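Local coordinates for protein tRNA (cytosine(72)-C(5))-methyltransferase (Pyrococcus horikoshii, PDB 5ZVE) that transfers a methyl group from S-adenosyl-L-methionine to the C5 position of cytosine 72 in several tRNAs, at residues A4-L9 with E288-H293; P275-G280 with K292-T297; Y300-I305 with E331-F336. One frame throughout, in Å; residues are numbered along the deposited sequence.

Contact 1: A4-L9 with E288-H293; sequences AFPKEL and ERTLKH
Thr290, which meets Glu8 across this contact, gives its backbone N-H to the ring of His293: N lies 2.9 Å from ND1. The bond is nearly straight, 167°, and it enters close to the imidazole plane. CG of Arg289 lies over one face of that ring and CG of Lys292 over the opposite face. Thr290 is the N-cap of helix 291-310 and His293 is its third residue, so the bond runs from the N-cap N-H to a side chain of the first turn. The threonine side chain makes no capping bond. With OG1 opposite the backbone N (chi1 -175°), it turns instead to Glu8. OG1 of Thr290 is modelled only 2.3 Å from OE1 of Glu8, with the hydroxyl as donor; the pairing is credible, but so short a distance is doubtful.

The two side chains cross at about a right angle. Beyond CG the glutamate is extended, and its other oxygen, OE2, lies 3.5 Å from CD2 of Leu291. CD1 of Leu291 rests 3.9 Å from CA of Leu9. CD2 of Leu9 lies 4.0 Å from the carbonyl O of Arg289. CG of Pro6 lies 4.2 Å from the same oxygen. Arg289 itself points elsewhere, and its NH1 bonds to O of Thr277.

The contact joins the start of helix 7-17, in the N-terminal ferredoxin-like region, to the start of helix 291-310 in the methyltransferase region. Because ND1 of His293 accepts a hydrogen bond from the backbone N-H of Thr290, its lone pair is engaged, which is consistent with a neutral imidazole.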
loop_
_atom_site.group_PDB
_atom_site.type_symbol
_atom_site.label_atom_id
_atom_site.label_comp_id
_atom_site.label_asym_id
_atom_site.label_seq_id
_atom_site.Cartn_x
_atom_site.Cartn_y
_atom_site.Cartn_z
ATOM N N ALA A 4 13.179 -11.262 10.582
ATOM C CA ALA A 4 12.673 -10.797 9.295
ATOM C C ALA A 4 13.399 -9.550 8.800
ATOM O O ALA A 4 13.286 -9.181 7.630
ATOM C CB ALA A 4 11.199 -10.524 9.390
ATOM N N PHE A 5 14.141 -8.908 9.697
ATOM C CA PHE A 5 14.808 -7.649 9.387
ATOM C C PHE A 5 16.314 -7.795 9.536
ATOM O O PHE A 5 16.788 -8.265 10.568
ATOM C CB PHE A 5 14.297 -6.532 10.303
ATOM C CG PHE A 5 12.801 -6.388 10.308
ATOM C CD1 PHE A 5 12.019 -7.153 11.160
ATOM C CD2 PHE A 5 12.177 -5.489 9.461
ATOM C CE1 PHE A 5 10.644 -7.030 11.158
ATOM C CE2 PHE A 5 10.803 -5.358 9.458
ATOM C CZ PHE A 5 10.035 -6.129 10.308
ATOM N N PRO A 6 17.071 -7.397 8.503
ATOM C CA PRO A 6 18.534 -7.466 8.561
ATOM C C PRO A 6 19.054 -6.648 9.736
ATOM O O PRO A 6 18.399 -5.687 10.137
ATOM C CB PRO A 6 18.979 -6.877 7.218
ATOM C CG PRO A 6 17.807 -6.105 6.721
ATOM C CD PRO A 6 16.593 -6.798 7.246
ATOM N N LYS A 7 20.205 -7.031 10.278
ATOM C CA LYS A 7 20.694 -6.477 11.534
ATOM C C LYS A 7 20.930 -4.969 11.482
ATOM O O LYS A 7 20.563 -4.255 12.415
ATOM C CB LYS A 7 21.990 -7.178 11.949
ATOM C CG LYS A 7 22.538 -6.721 13.291
ATOM C CD LYS A 7 21.869 -7.482 14.416
ATOM C CE LYS A 7 22.070 -6.824 15.767
ATOM N NZ LYS A 7 23.501 -6.792 16.167
ATOM N N GLU A 8 21.535 -4.482 10.403
ATOM C CA GLU A 8 21.854 -3.059 10.320
ATOM C C GLU A 8 20.595 -2.199 10.260
ATOM O O GLU A 8 20.576 -1.091 10.788
ATOM C CB GLU A 8 22.757 -2.756 9.120
ATOM C CG GLU A 8 22.221 -3.180 7.772
ATOM C CD GLU A 8 22.974 -2.513 6.634
ATOM O OE1 GLU A 8 22.659 -2.791 5.457
ATOM O OE2 GLU A 8 23.882 -1.702 6.916
ATOM N N LEU A 9 19.548 -2.704 9.615
ATOM C CA LEU A 9 18.266 -2.009 9.604
ATOM C C LEU A 9 17.654 -1.994 11.003
ATOM O O LEU A 9 17.063 -0.995 11.423
ATOM C CB LEU A 9 17.298 -2.649 8.608
ATOM C CG LEU A 9 15.919 -1.987 8.534
ATOM C CD1 LEU A 9 16.038 -0.558 8.036
ATOM C CD2 LEU A 9 14.978 -2.783 7.651
ATOM N N GLU A 288 13.913 -7.200 2.657
ATOM C CA GLU A 288 15.112 -7.367 1.836
ATOM C C GLU A 288 15.914 -6.079 1.676
ATOM O O GLU A 288 17.135 -6.119 1.509
ATOM C CB GLU A 288 14.737 -7.904 0.453
ATOM C CG GLU A 288 13.954 -9.210 0.477
ATOM C CD GLU A 288 12.514 -9.025 0.034
ATOM O OE1 GLU A 288 12.017 -7.881 0.109
ATOM O OE2 GLU A 288 11.880 -10.018 -0.386
ATOM N N ARG A 289 15.234 -4.939 1.729
ATOM C CA ARG A 289 15.907 -3.660 1.537
ATOM C C ARG A 289 16.582 -3.206 2.819
ATOM O O ARG A 289 16.105 -3.488 3.918
ATOM C CB ARG A 289 14.925 -2.596 1.037
ATOM C CG ARG A 289 14.688 -2.672 -0.466
ATOM C CD ARG A 289 13.491 -1.859 -0.886
ATOM N NE ARG A 289 13.114 -2.119 -2.273
ATOM C CZ ARG A 289 11.995 -1.672 -2.838
ATOM N NH1 ARG A 289 11.134 -0.947 -2.135
ATOM N NH2 ARG A 289 11.730 -1.957 -4.107
ATOM N N THR A 290 17.707 -2.514 2.671
ATOM C CA THR A 290 18.508 -2.104 3.814
ATOM C C THR A 290 19.092 -0.698 3.628
ATOM O O THR A 290 18.615 0.074 2.793
ATOM C CB THR A 290 19.637 -3.120 4.091
ATOM O OG1 THR A 290 20.336 -2.741 5.282
ATOM C CG2 THR A 290 20.610 -3.208 2.908
ATOM N N LEU A 291 20.109 -0.372 4.419
ATOM C CA LEU A 291 20.607 1.001 4.520
ATOM C C LEU A 291 21.060 1.585 3.190
ATOM O O LEU A 291 20.708 2.716 2.859
ATOM C CB LEU A 291 21.754 1.080 5.532
ATOM C CG LEU A 291 21.376 1.454 6.972
ATOM C CD1 LEU A 291 20.219 0.616 7.492
ATOM C CD2 LEU A 291 22.578 1.348 7.903
ATOM N N LYS A 292 21.843 0.824 2.435
ATOM C CA LYS A 292 22.285 1.261 1.113
ATOM C C LYS A 292 21.106 1.679 0.227
ATOM O O LYS A 292 21.224 2.603 -0.578
ATOM C CB LYS A 292 23.102 0.159 0.434
ATOM C CG LYS A 292 22.454 -1.217 0.506
ATOM C CD LYS A 292 23.136 -2.202 -0.431
ATOM C CE LYS A 292 22.368 -3.507 -0.512
ATOM N NZ LYS A 292 22.846 -4.362 -1.633
ATOM N N HIS A 293 19.971 1.000 0.387
ATOM C CA HIS A 293 18.772 1.314 -0.386
ATOM C C HIS A 293 18.108 2.615 0.057
ATOM O O HIS A 293 17.528 3.329 -0.756
ATOM C CB HIS A 293 17.755 0.176 -0.290
ATOM C CG HIS A 293 18.237 -1.116 -0.865
ATOM N ND1 HIS A 293 18.502 -2.223 -0.089
ATOM C CD2 HIS A 293 18.501 -1.481 -2.144
ATOM C CE1 HIS A 293 18.906 -3.214 -0.864
ATOM N NE2 HIS A 293 18.912 -2.790 -2.114
#

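Contact 2: P275-G280 with K292-T297; sequences PCTALG and KHIEAT
Most of the contact between loop 275-280 and helix residues 292-297 is apolar, and no hydrogen bond crosses it. The methyl of Thr277 touches three residues of the helix. Its CG2 lies 3.5 Å from the carbonyl O of His293 and also meets OG1 of Thr297 and CA of Ile294. The methyl of Thr297 answers from the helix: CG2 sits 3.7 Å from CA of Cys276 and close to the carbonyl of Pro275. Further along the loop, Leu279 and Ile294 cross at about a right angle, with CD1 of each 3.9 Å apart.

The hydroxyls are used within their own sides or beyond the contact. OG1 of Thr297 donates to O of His293 at 2.7 Å, tilted 25° from the carbonyl plane. N of Thr297 reaches the same oxygen from the opposite face, so two donors grip it. OG1 of Thr277 stands between its backbone N and carbonyl carbon (chi1 49°), which sends CG2 to the helix. That hydroxyl is hydrogen-bonded to Glu329 and Thr324.

Cys276 points away from the helix, and its side chain comes within about 3 Å of that of Cys323, the predicted nucleophile. Pro275 touches the bound S-adenosyl-L-homocysteine. The loop follows strand 267-273 and lies between helix 291-310 and the loop after strand 316-322, where Gly280 bonds to the backbone of Cys323.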
loop_
_atom_site.group_PDB
_atom_site.type_symbol
_atom_site.label_atom_id
_atom_site.label_comp_id
_atom_site.label_asym_id
_atom_site.label_seq_id
_atom_site.Cartn_x
_atom_site.Cartn_y
_atom_site.Cartn_z
ATOM N N PRO A 275 8.205 6.684 -5.349
ATOM C CA PRO A 275 8.868 5.386 -5.208
ATOM C C PRO A 275 9.778 5.414 -3.990
ATOM O O PRO A 275 10.485 6.399 -3.785
ATOM C CB PRO A 275 9.661 5.244 -6.513
ATOM C CG PRO A 275 9.750 6.635 -7.069
ATOM C CD PRO A 275 8.478 7.303 -6.655
ATOM N N CYS A 276 9.743 4.365 -3.181
ATOM C CA CYS A 276 10.455 4.379 -1.913
ATOM C C CYS A 276 10.860 2.974 -1.519
ATOM O O CYS A 276 10.479 2.009 -2.177
ATOM C CB CYS A 276 9.597 5.019 -0.815
ATOM S SG CYS A 276 8.082 4.118 -0.396
ATOM N N THR A 277 11.634 2.865 -0.445
ATOM C CA THR A 277 12.113 1.573 0.038
ATOM C C THR A 277 10.975 0.690 0.571
ATOM O O THR A 277 11.168 -0.506 0.803
ATOM C CB THR A 277 13.185 1.765 1.133
ATOM O OG1 THR A 277 12.708 2.693 2.115
ATOM C CG2 THR A 277 14.467 2.320 0.526
ATOM N N ALA A 278 9.800 1.293 0.761
ATOM C CA ALA A 278 8.589 0.578 1.177
ATOM C C ALA A 278 8.762 -0.155 2.505
ATOM O O ALA A 278 8.183 -1.220 2.712
ATOM C CB ALA A 278 8.148 -0.397 0.093
ATOM N N LEU A 279 9.542 0.428 3.408
ATOM C CA LEU A 279 9.816 -0.189 4.701
ATOM C C LEU A 279 8.561 -0.315 5.564
ATOM O O LEU A 279 8.540 -1.073 6.531
ATOM C CB LEU A 279 10.890 0.611 5.448
ATOM C CG LEU A 279 12.267 0.676 4.767
ATOM C CD1 LEU A 279 13.208 1.618 5.507
ATOM C CD2 LEU A 279 12.891 -0.716 4.643
ATOM N N GLY A 280 7.516 0.426 5.211
ATOM C CA GLY A 280 6.300 0.451 6.005
ATOM C C GLY A 280 5.208 -0.508 5.567
ATOM O O GLY A 280 4.184 -0.627 6.236
ATOM N N LYS A 292 21.843 0.824 2.435
ATOM C CA LYS A 292 22.285 1.261 1.113
ATOM C C LYS A 292 21.106 1.679 0.227
ATOM O O LYS A 292 21.224 2.603 -0.578
ATOM C CB LYS A 292 23.102 0.159 0.434
ATOM C CG LYS A 292 22.454 -1.217 0.506
ATOM C CD LYS A 292 23.136 -2.202 -0.431
ATOM C CE LYS A 292 22.368 -3.507 -0.512
ATOM N NZ LYS A 292 22.846 -4.362 -1.633
ATOM N N HIS A 293 19.971 1.000 0.387
ATOM C CA HIS A 293 18.772 1.314 -0.386
ATOM C C HIS A 293 18.108 2.615 0.057
ATOM O O HIS A 293 17.528 3.329 -0.756
ATOM C CB HIS A 293 17.755 0.176 -0.290
ATOM C CG HIS A 293 18.237 -1.116 -0.865
ATOM N ND1 HIS A 293 18.502 -2.223 -0.089
ATOM C CD2 HIS A 293 18.501 -1.481 -2.144
ATOM C CE1 HIS A 293 18.906 -3.214 -0.864
ATOM N NE2 HIS A 293 18.912 -2.790 -2.114
ATOM N N ILE A 294 18.193 2.916 1.346
ATOM C CA ILE A 294 17.591 4.124 1.886
ATOM C C ILE A 294 18.268 5.361 1.320
ATOM O O ILE A 294 17.604 6.278 0.834
ATOM C CB ILE A 294 17.670 4.147 3.425
ATOM C CG1 ILE A 294 16.805 3.029 4.014
ATOM C CG2 ILE A 294 17.214 5.492 3.959
ATOM C CD1 ILE A 294 16.909 2.900 5.519
ATOM N N GLU A 295 19.595 5.370 1.362
ATOM C CA GLU A 295 20.369 6.491 0.843
ATOM C C GLU A 295 20.159 6.659 -0.658
ATOM O O GLU A 295 19.873 7.755 -1.131
ATOM C CB GLU A 295 21.854 6.301 1.150
ATOM C CG GLU A 295 22.730 7.453 0.690
ATOM C CD GLU A 295 24.209 7.150 0.830
ATOM O OE1 GLU A 295 24.554 5.996 1.171
ATOM O OE2 GLU A 295 25.026 8.066 0.597
ATOM N N ALA A 296 20.280 5.565 -1.402
ATOM C CA ALA A 296 20.126 5.618 -2.851
ATOM C C ALA A 296 18.735 6.102 -3.244
ATOM O O ALA A 296 18.594 6.959 -4.110
ATOM C CB ALA A 296 20.404 4.257 -3.463
ATOM N N THR A 297 17.710 5.549 -2.604
ATOM C CA THR A 297 16.331 5.893 -2.938
ATOM C C THR A 297 15.986 7.324 -2.528
ATOM O O THR A 297 15.271 8.020 -3.247
ATOM C CB THR A 297 15.344 4.921 -2.279
ATOM O OG1 THR A 297 15.682 3.580 -2.656
ATOM C CG2 THR A 297 13.917 5.224 -2.709
#

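Contact 3: Y300-I305 with E331-F336; sequences YQRAFI and EGNVKF. With SAH (S-adenosyl-L-homocysteine), chain C.
Helix 291-310 lines the S-adenosyl-L-homocysteine pocket on one side, and on another its Arg302 and Ile305 meet Asn333 and Phe336 of helix 331-339. On the pocket side, OH of Tyr300 accepts a bond from N6 of the adenine at 2.6 Å, with an angle of 156°. The edge of the Phe304 ring faces the same base, its CZ 3.4 Å from C6. Away from the pocket, CG of Arg302 sits over one face of the Phe336 ring, a CH-pi contact 4.2 Å from the centroid. Phe336 reaches it with CG anti to the backbone N (chi1 173°). CG2 of Ile305 reaches the edge of that ring, 3.8 Å from CE2.

In this class I methyltransferase fold the two helices lie beside the central sheet, where Ile305 and Asn333 both touch Tyr320 of strand 316-322. The axes of the two short segments are 10.6 Å apart and cross at -38°. OD1 of Asn333 is 2.9 Å from NE of Arg302, the amide nearly perpendicular to the guanidinium. Its ND2 is 3.0 Å from OE1 of Gln301. ND2 is hydrogen-bonded to O of Ala298. CD1 of Ile305 packs 3.8 Å from CB of Asn333. Cutting Arg302 back to an alanine is likely to uncover the Phe336 face and leave Asn333 OD1 without its charged neighbour. Gln301 bonds through NE2 to O of Pro275.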
loop_
_atom_site.group_PDB
_atom_site.type_symbol
_atom_site.label_atom_id
_atom_site.label_comp_id
_atom_site.label_asym_id
_atom_site.label_seq_id
_atom_site.Cartn_x
_atom_site.Cartn_y
_atom_site.Cartn_z
ATOM N N TYR A 300 17.327 9.436 -5.059
ATOM C CA TYR A 300 16.496 9.275 -6.246
ATOM C C TYR A 300 15.225 10.131 -6.157
ATOM O O TYR A 300 14.774 10.692 -7.152
ATOM C CB TYR A 300 16.148 7.794 -6.423
ATOM C CG TYR A 300 15.295 7.449 -7.624
ATOM C CD1 TYR A 300 15.726 7.731 -8.914
ATOM C CD2 TYR A 300 14.072 6.804 -7.467
ATOM C CE1 TYR A 300 14.956 7.401 -10.015
ATOM C CE2 TYR A 300 13.294 6.468 -8.562
ATOM C CZ TYR A 300 13.739 6.770 -9.833
ATOM O OH TYR A 300 12.973 6.439 -10.929
ATOM N N GLN A 301 14.664 10.247 -4.957
ATOM C CA GLN A 301 13.429 11.007 -4.757
ATOM C C GLN A 301 13.636 12.514 -4.924
ATOM O O GLN A 301 12.732 13.225 -5.362
ATOM C CB GLN A 301 12.848 10.713 -3.373
ATOM C CG GLN A 301 12.366 9.276 -3.200
ATOM C CD GLN A 301 12.230 8.895 -1.747
ATOM O OE1 GLN A 301 12.789 9.555 -0.874
ATOM N NE2 GLN A 301 11.502 7.816 -1.477
ATOM N N ARG A 302 14.830 12.993 -4.576
ATOM C CA ARG A 302 15.151 14.414 -4.675
ATOM C C ARG A 302 15.023 14.926 -6.100
ATOM O O ARG A 302 14.668 16.081 -6.320
ATOM C CB ARG A 302 16.554 14.696 -4.140
ATOM C CG ARG A 302 16.622 14.718 -2.626
ATOM C CD ARG A 302 18.044 14.862 -2.116
ATOM N NE ARG A 302 18.138 14.417 -0.730
ATOM C CZ ARG A 302 18.863 13.378 -0.331
ATOM N NH1 ARG A 302 19.584 12.694 -1.208
ATOM N NH2 ARG A 302 18.884 13.035 0.951
ATOM N N ALA A 303 15.324 14.068 -7.064
ATOM C CA ALA A 303 15.156 14.421 -8.465
ATOM C C ALA A 303 13.693 14.717 -8.785
ATOM O O ALA A 303 13.392 15.700 -9.467
ATOM C CB ALA A 303 15.694 13.309 -9.354
ATOM N N PHE A 304 12.788 13.872 -8.283
ATOM C CA PHE A 304 11.345 14.096 -8.424
ATOM C C PHE A 304 10.903 15.398 -7.765
ATOM O O PHE A 304 10.182 16.210 -8.353
ATOM C CB PHE A 304 10.550 12.943 -7.796
ATOM C CG PHE A 304 10.692 11.631 -8.508
ATOM C CD1 PHE A 304 11.844 10.872 -8.371
ATOM C CD2 PHE A 304 9.658 11.133 -9.283
ATOM C CE1 PHE A 304 11.972 9.653 -9.017
ATOM C CE2 PHE A 304 9.777 9.912 -9.929
ATOM C CZ PHE A 304 10.933 9.173 -9.795
ATOM N N ILE A 305 11.351 15.576 -6.529
ATOM C CA ILE A 305 10.973 16.709 -5.704
ATOM C C ILE A 305 11.359 18.024 -6.361
ATOM O O ILE A 305 10.548 18.946 -6.454
ATOM C CB ILE A 305 11.649 16.626 -4.335
ATOM C CG1 ILE A 305 11.086 15.453 -3.528
ATOM C CG2 ILE A 305 11.496 17.943 -3.602
ATOM C CD1 ILE A 305 11.885 15.143 -2.279
ATOM N N GLU A 331 11.525 13.037 6.487
ATOM C CA GLU A 331 11.852 14.334 7.074
ATOM C C GLU A 331 13.102 14.935 6.427
ATOM O O GLU A 331 13.181 16.147 6.218
ATOM C CB GLU A 331 12.036 14.221 8.589
ATOM C CG GLU A 331 10.734 14.038 9.366
ATOM C CD GLU A 331 10.325 12.579 9.506
ATOM O OE1 GLU A 331 10.909 11.718 8.806
ATOM O OE2 GLU A 331 9.418 12.296 10.317
ATOM N N GLY A 332 14.071 14.084 6.112
ATOM C CA GLY A 332 15.291 14.529 5.464
ATOM C C GLY A 332 15.040 15.179 4.116
ATOM O O GLY A 332 15.633 16.206 3.796
ATOM N N ASN A 333 14.146 14.591 3.328
ATOM C CA ASN A 333 13.819 15.141 2.017
ATOM C C ASN A 333 12.868 16.330 2.097
ATOM O O ASN A 333 12.758 17.109 1.146
ATOM C CB ASN A 333 13.221 14.066 1.113
ATOM C CG ASN A 333 14.268 13.384 0.260
ATOM O OD1 ASN A 333 15.409 13.839 0.189
ATOM N ND2 ASN A 333 13.886 12.300 -0.403
ATOM N N VAL A 334 12.171 16.478 3.218
ATOM C CA VAL A 334 11.355 17.667 3.376
ATOM C C VAL A 334 12.230 18.884 3.687
ATOM O O VAL A 334 11.977 19.975 3.181
ATOM C CB VAL A 334 10.296 17.515 4.459
ATOM C CG1 VAL A 334 9.433 18.764 4.473
ATOM C CG2 VAL A 334 9.424 16.301 4.175
ATOM N N LYS A 335 13.253 18.694 4.516
ATOM C CA LYS A 335 14.242 19.745 4.764
ATOM C C LYS A 335 14.853 20.257 3.461
ATOM O O LYS A 335 15.048 21.459 3.291
ATOM C CB LYS A 335 15.346 19.244 5.697
ATOM C CG LYS A 335 14.906 19.079 7.133
ATOM C CD LYS A 335 16.064 18.646 8.000
ATOM C CE LYS A 335 15.656 18.577 9.458
ATOM N NZ LYS A 335 16.827 18.302 10.339
ATOM N N PHE A 336 15.158 19.334 2.554
ATOM C CA PHE A 336 15.569 19.681 1.198
ATOM C C PHE A 336 14.572 20.650 0.542
ATOM O O PHE A 336 14.965 21.674 -0.015
ATOM C CB PHE A 336 15.716 18.409 0.359
ATOM C CG PHE A 336 15.976 18.656 -1.103
ATOM C CD1 PHE A 336 17.172 19.215 -1.525
ATOM C CD2 PHE A 336 15.039 18.297 -2.058
ATOM C CE1 PHE A 336 17.416 19.431 -2.871
ATOM C CE2 PHE A 336 15.278 18.512 -3.406
ATOM C CZ PHE A 336 16.471 19.078 -3.811
HETATM N N SAH C . 0.666 6.606 -6.347
HETATM C CA SAH C . 0.354 5.253 -6.797
HETATM C CB SAH C . 1.485 4.281 -6.459
HETATM C CG SAH C . 2.908 4.820 -6.625
HETATM S SD SAH C . 4.113 3.470 -6.601
HETATM C C SAH C . -0.987 4.742 -6.265
HETATM O O SAH C . -1.579 5.317 -5.350
HETATM O OXT SAH C . -1.519 3.740 -6.741
HETATM C "C5'" SAH C . 5.435 4.475 -7.336
HETATM C "C4'" SAH C . 5.390 4.554 -8.861
HETATM O "O4'" SAH C . 6.442 5.374 -9.329
HETATM C "C3'" SAH C . 5.555 3.215 -9.570
HETATM O "O3'" SAH C . 4.372 2.921 -10.275
HETATM C "C2'" SAH C . 6.675 3.417 -10.573
HETATM O "O2'" SAH C . 6.283 2.954 -11.842
HETATM C "C1'" SAH C . 6.831 4.923 -10.610
HETATM N N9 SAH C . 8.193 5.383 -10.961
HETATM C C8 SAH C . 9.401 4.900 -10.526
HETATM N N7 SAH C . 10.389 5.629 -11.099
HETATM C C5 SAH C . 9.829 6.568 -11.894
HETATM C C6 SAH C . 10.366 7.563 -12.704
HETATM N N6 SAH C . 11.683 7.728 -12.802
HETATM N N1 SAH C . 9.517 8.389 -13.410
HETATM C C2 SAH C . 8.148 8.226 -13.314
HETATM N N3 SAH C . 7.623 7.236 -12.511
HETATM C C4 SAH C . 8.451 6.421 -11.813
#

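All three contacts use helix 291-310, and they follow it from its N-terminal end. Contact 1 is at the start, contact 2 overlaps it at Lys292 and His293, and contact 3 lies about two turns further on. The centres of contacts 1 and 2 are about 10 Å apart, those of 2 and 3 about 12 Å, and those of 1 and 3 about 21 Å. Contact 1 touches contact 2 where Leu9 meets Leu279. Contact 2 touches contact 3 where Pro275 packs on Tyr300 and Phe304. One helix thus connects the ferredoxin-like region, the loop near the predicted nucleophile and the cofactor pocket of the methyltransferase.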